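Local coordinates for protein arsenate reductase (ArsC) (Archaeoglobus fulgidus, PDB 1Y1L) that probably reduces arsenate to arsenite in arsenical detoxification, using a fold shared with low molecular weight protein tyrosine phosphatases, at residues 12-24 with 110-122. Residues are numbered along the deposited sequence; the frame is centred on the assembly and turned at random.
Sequences RSVMAEALFNAMA and VLAEIEERVKKLV
Two helices packed on one face of the parallel sheet meet here, with Ile114 as a knob set among Arg12, Met15, Ala16 and Leu19 of helix 12-21. The axes of segments 12-21 and 110-121 run in the same general sense, 44° apart and 9.3 Å at closest approach. Both branches of Ile114 engage: CG2 lies against Ala16, 3.5 Å from its CB, and CD1 reaches back to Met15 CB at 3.8 Å. Met15 and Leu111 cross at about a right angle, Met15 CE lying 3.7 Å from Leu111 CD1. The same methyl of Leu111 meets Leu19 CD1 at 3.6 Å, so it touches two successive turns of the facing helix. Helix 12-21 follows strand 2-6 and begins at Arg12, the arginine of a sequence that fits the CX5R P-loop of low molecular weight phosphatases; it packs here on the C-terminal helix 106-121. Farther along, Met23 bends at chi3 (-108°), bringing CE to 3.5 Å from Val118 CG1. With CG anti to the backbone N (chi1 -172°), the Phe20 ring lies between the sheet, where it meets Phe4, and the end of helix 106-121; CE1 approaches Val122 CG2 obliquely at 3.7 Å, while Leu121 CD2 comes to the ring edge. Polar ends turn to outside partners: Glu115 passes Leu19 CD2 and forms a salt bridge with Arg51, and Arg12, whose CD packs on Val110 CG1 at 3.8 Å, makes one through NH1 with Glu78.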
loop_
_atom_site.group_PDB
_atom_site.type_symbol
_atom_site.label_atom_id
_atom_site.label_comp_id
_atom_site.label_asym_id
_atom_site.label_seq_id
_atom_site.Cartn_x
_atom_site.Cartn_y
_atom_site.Cartn_z
ATOM N N ARG A 12 21.008 -7.715 6.748
ATOM C CA ARG A 12 19.995 -7.295 7.720
ATOM C C ARG A 12 18.935 -8.354 8.007
ATOM O O ARG A 12 18.636 -8.658 9.159
ATOM C CB ARG A 12 19.317 -6.009 7.249
ATOM C CG ARG A 12 20.295 -4.950 6.829
ATOM C CD ARG A 12 19.746 -3.546 6.966
ATOM N NE ARG A 12 18.753 -3.188 5.956
ATOM C CZ ARG A 12 18.926 -3.279 4.639
ATOM N NH1 ARG A 12 17.954 -2.907 3.816
ATOM N NH2 ARG A 12 20.048 -3.776 4.138
ATOM N N SER A 13 18.349 -8.887 6.951
ATOM C CA SER A 13 17.325 -9.901 7.077
ATOM C C SER A 13 17.856 -10.970 7.993
ATOM O O SER A 13 17.259 -11.304 9.014
ATOM C CB SER A 13 17.071 -10.498 5.701
ATOM O OG SER A 13 17.192 -9.494 4.703
ATOM N N VAL A 14 19.037 -11.439 7.646
ATOM C CA VAL A 14 19.700 -12.480 8.396
ATOM C C VAL A 14 20.102 -12.063 9.803
ATOM O O VAL A 14 20.130 -12.893 10.698
ATOM C CB VAL A 14 20.950 -12.962 7.657
ATOM C CG1 VAL A 14 21.555 -14.147 8.385
ATOM C CG2 VAL A 14 20.609 -13.305 6.203
ATOM N N MET A 15 20.493 -10.810 9.983
ATOM C CA MET A 15 20.898 -10.354 11.302
ATOM C C MET A 15 19.725 -10.388 12.261
ATOM O O MET A 15 19.818 -10.987 13.334
ATOM C CB MET A 15 21.484 -8.934 11.261
ATOM C CG MET A 15 22.863 -8.821 10.612
ATOM S SD MET A 15 23.475 -7.111 10.509
ATOM C CE MET A 15 25.221 -7.323 10.756
ATOM N N ALA A 16 18.634 -9.720 11.889
ATOM C CA ALA A 16 17.445 -9.659 12.730
ATOM C C ALA A 16 16.972 -11.049 13.161
ATOM O O ALA A 16 16.601 -11.250 14.325
ATOM C CB ALA A 16 16.344 -8.916 12.020
ATOM N N GLU A 17 16.989 -11.994 12.221
ATOM C CA GLU A 17 16.580 -13.361 12.504
ATOM C C GLU A 17 17.370 -13.935 13.673
ATOM O O GLU A 17 16.809 -14.244 14.720
ATOM C CB GLU A 17 16.758 -14.233 11.264
ATOM C CG GLU A 17 16.577 -15.704 11.512
ATOM C CD GLU A 17 16.687 -16.538 10.236
ATOM O OE1 GLU A 17 16.132 -17.664 10.205
ATOM O OE2 GLU A 17 17.334 -16.079 9.261
ATOM N N ALA A 18 18.685 -14.044 13.484
ATOM C CA ALA A 18 19.604 -14.591 14.482
ATOM C C ALA A 18 19.509 -13.914 15.847
ATOM O O ALA A 18 19.583 -14.583 16.881
ATOM C CB ALA A 18 21.028 -14.533 13.959
ATOM N N LEU A 19 19.399 -12.592 15.853
ATOM C CA LEU A 19 19.287 -11.849 17.098
ATOM C C LEU A 19 17.949 -12.104 17.790
ATOM O O LEU A 19 17.862 -12.171 19.027
ATOM C CB LEU A 19 19.446 -10.368 16.812
ATOM C CG LEU A 19 20.874 -10.027 16.442
ATOM C CD1 LEU A 19 20.887 -8.684 15.789
ATOM C CD2 LEU A 19 21.747 -10.022 17.682
ATOM N N PHE A 20 16.901 -12.171 16.977
ATOM C CA PHE A 20 15.559 -12.423 17.464
ATOM C C PHE A 20 15.572 -13.746 18.223
ATOM O O PHE A 20 15.263 -13.799 19.415
ATOM C CB PHE A 20 14.587 -12.508 16.277
ATOM C CG PHE A 20 13.157 -12.584 16.677
ATOM C CD1 PHE A 20 12.406 -11.433 16.805
ATOM C CD2 PHE A 20 12.586 -13.791 16.991
ATOM C CE1 PHE A 20 11.106 -11.485 17.244
ATOM C CE2 PHE A 20 11.294 -13.860 17.431
ATOM C CZ PHE A 20 10.547 -12.703 17.562
ATOM N N ASN A 21 15.953 -14.802 17.513
ATOM C CA ASN A 21 16.015 -16.145 18.065
ATOM C C ASN A 21 16.810 -16.255 19.367
ATOM O O ASN A 21 16.501 -17.081 20.228
ATOM C CB ASN A 21 16.600 -17.101 17.029
ATOM C CG ASN A 21 15.679 -17.331 15.864
ATOM O OD1 ASN A 21 16.111 -17.667 14.761
ATOM N ND2 ASN A 21 14.389 -17.194 16.109
ATOM N N ALA A 22 17.872 -15.470 19.491
ATOM C CA ALA A 22 18.686 -15.495 20.701
ATOM C C ALA A 22 18.015 -14.729 21.843
ATOM O O ALA A 22 18.480 -14.772 22.980
ATOM C CB ALA A 22 20.064 -14.914 20.417
ATOM N N MET A 23 16.927 -14.029 21.543
ATOM C CA MET A 23 16.234 -13.254 22.558
ATOM C C MET A 23 14.824 -13.727 22.850
ATOM O O MET A 23 14.333 -13.544 23.961
ATOM C CB MET A 23 16.209 -11.788 22.162
ATOM C CG MET A 23 17.586 -11.194 22.016
ATOM S SD MET A 23 17.524 -9.429 21.854
ATOM C CE MET A 23 17.926 -9.272 20.154
ATOM N N ALA A 24 14.162 -14.297 21.852
ATOM C CA ALA A 24 12.805 -14.798 22.018
ATOM C C ALA A 24 12.764 -16.201 22.643
ATOM O O ALA A 24 13.553 -17.084 22.281
ATOM C CB ALA A 24 12.089 -14.804 20.679
ATOM N N VAL A 110 24.749 -1.125 11.899
ATOM C CA VAL A 110 23.492 -1.683 11.406
ATOM C C VAL A 110 23.061 -2.816 12.320
ATOM O O VAL A 110 21.881 -2.971 12.610
ATOM C CB VAL A 110 23.647 -2.220 9.972
ATOM C CG1 VAL A 110 22.461 -3.078 9.585
ATOM C CG2 VAL A 110 23.798 -1.065 9.012
ATOM N N LEU A 111 24.024 -3.607 12.769
ATOM C CA LEU A 111 23.739 -4.724 13.652
ATOM C C LEU A 111 23.102 -4.243 14.943
ATOM O O LEU A 111 22.145 -4.843 15.429
ATOM C CB LEU A 111 25.028 -5.474 13.984
ATOM C CG LEU A 111 24.861 -6.665 14.923
ATOM C CD1 LEU A 111 23.995 -7.688 14.237
ATOM C CD2 LEU A 111 26.205 -7.273 15.274
ATOM N N ALA A 112 23.671 -3.184 15.514
ATOM C CA ALA A 112 23.182 -2.633 16.761
ATOM C C ALA A 112 21.761 -2.132 16.659
ATOM O O ALA A 112 20.966 -2.399 17.555
ATOM C CB ALA A 112 24.083 -1.532 17.244
ATOM N N GLU A 113 21.444 -1.378 15.604
ATOM C CA GLU A 113 20.091 -0.849 15.427
ATOM C C GLU A 113 19.094 -1.968 15.350
ATOM O O GLU A 113 18.037 -1.907 15.959
ATOM C CB GLU A 113 19.983 -0.017 14.164
ATOM C CG GLU A 113 20.479 1.396 14.327
ATOM C CD GLU A 113 19.904 2.325 13.278
ATOM O OE1 GLU A 113 18.658 2.469 13.233
ATOM O OE2 GLU A 113 20.695 2.910 12.502
ATOM N N ILE A 114 19.409 -2.963 14.537
ATOM C CA ILE A 114 18.552 -4.123 14.398
ATOM C C ILE A 114 18.341 -4.767 15.771
ATOM O O ILE A 114 17.248 -5.216 16.088
ATOM C CB ILE A 114 19.191 -5.142 13.454
ATOM C CG1 ILE A 114 19.334 -4.540 12.058
ATOM C CG2 ILE A 114 18.354 -6.405 13.398
ATOM C CD1 ILE A 114 19.865 -5.521 11.037
ATOM N N GLU A 115 19.402 -4.789 16.575
ATOM C CA GLU A 115 19.386 -5.370 17.913
ATOM C C GLU A 115 18.510 -4.574 18.859
ATOM O O GLU A 115 17.792 -5.145 19.664
ATOM C CB GLU A 115 20.811 -5.464 18.471
ATOM C CG GLU A 115 20.929 -6.323 19.729
ATOM C CD GLU A 115 22.364 -6.556 20.170
ATOM O OE1 GLU A 115 23.173 -5.613 20.085
ATOM O OE2 GLU A 115 22.686 -7.679 20.611
ATOM N N GLU A 116 18.628 -3.254 18.808
ATOM C CA GLU A 116 17.830 -2.376 19.652
ATOM C C GLU A 116 16.365 -2.567 19.293
ATOM O O GLU A 116 15.488 -2.490 20.153
ATOM C CB GLU A 116 18.209 -0.918 19.399
ATOM C CG GLU A 116 17.335 0.086 20.139
ATOM C CD GLU A 116 17.042 1.339 19.317
ATOM O OE1 GLU A 116 17.902 2.240 19.267
ATOM O OE2 GLU A 116 15.948 1.433 18.717
ATOM N N ARG A 117 16.112 -2.767 18.006
ATOM C CA ARG A 117 14.760 -2.947 17.513
ATOM C C ARG A 117 14.223 -4.334 17.802
ATOM O O ARG A 117 13.051 -4.474 18.143
ATOM C CB ARG A 117 14.674 -2.617 16.016
ATOM C CG ARG A 117 14.957 -1.143 15.722
ATOM C CD ARG A 117 14.869 -0.777 14.252
ATOM N NE ARG A 117 13.533 -0.324 13.864
ATOM C CZ ARG A 117 13.294 0.645 12.980
ATOM N NH1 ARG A 117 12.045 0.978 12.689
ATOM N NH2 ARG A 117 14.296 1.291 12.391
ATOM N N VAL A 118 15.051 -5.361 17.645
ATOM C CA VAL A 118 14.597 -6.718 17.921
ATOM C C VAL A 118 14.304 -6.855 19.409
ATOM O O VAL A 118 13.278 -7.397 19.794
ATOM C CB VAL A 118 15.626 -7.779 17.478
ATOM C CG1 VAL A 118 15.220 -9.148 17.982
ATOM C CG2 VAL A 118 15.713 -7.820 15.959
ATOM N N LYS A 119 15.215 -6.354 20.233
ATOM C CA LYS A 119 15.085 -6.385 21.688
ATOM C C LYS A 119 13.747 -5.782 22.086
ATOM O O LYS A 119 12.989 -6.377 22.851
ATOM C CB LYS A 119 16.234 -5.585 22.309
ATOM C CG LYS A 119 16.229 -5.444 23.817
ATOM C CD LYS A 119 17.549 -4.841 24.267
ATOM C CE LYS A 119 17.559 -4.532 25.751
ATOM N NZ LYS A 119 16.602 -3.435 26.099
ATOM N N LYS A 120 13.481 -4.590 21.568
ATOM C CA LYS A 120 12.242 -3.880 21.832
ATOM C C LYS A 120 11.039 -4.707 21.327
ATOM O O LYS A 120 10.070 -4.929 22.064
ATOM C CB LYS A 120 12.305 -2.517 21.140
ATOM C CG LYS A 120 11.129 -1.612 21.410
ATOM C CD LYS A 120 11.191 -0.351 20.553
ATOM C CE LYS A 120 9.867 0.416 20.607
ATOM N NZ LYS A 120 9.860 1.614 19.723
ATOM N N LEU A 121 11.124 -5.174 20.080
ATOM C CA LEU A 121 10.071 -5.977 19.451
ATOM C C LEU A 121 9.759 -7.256 20.204
ATOM O O LEU A 121 8.625 -7.717 20.189
ATOM C CB LEU A 121 10.452 -6.346 18.008
ATOM C CG LEU A 121 9.530 -7.325 17.264
ATOM C CD1 LEU A 121 8.131 -6.734 17.128
ATOM C CD2 LEU A 121 10.097 -7.675 15.899
ATOM N N VAL A 122 10.781 -7.864 20.798
ATOM C CA VAL A 122 10.604 -9.102 21.539
ATOM C C VAL A 122 9.831 -8.861 22.846
ATOM O O VAL A 122 9.786 -9.714 23.733
ATOM C CB VAL A 122 11.960 -9.815 21.743
ATOM C CG1 VAL A 122 11.794 -11.133 22.457
ATOM C CG2 VAL A 122 12.578 -10.086 20.395
#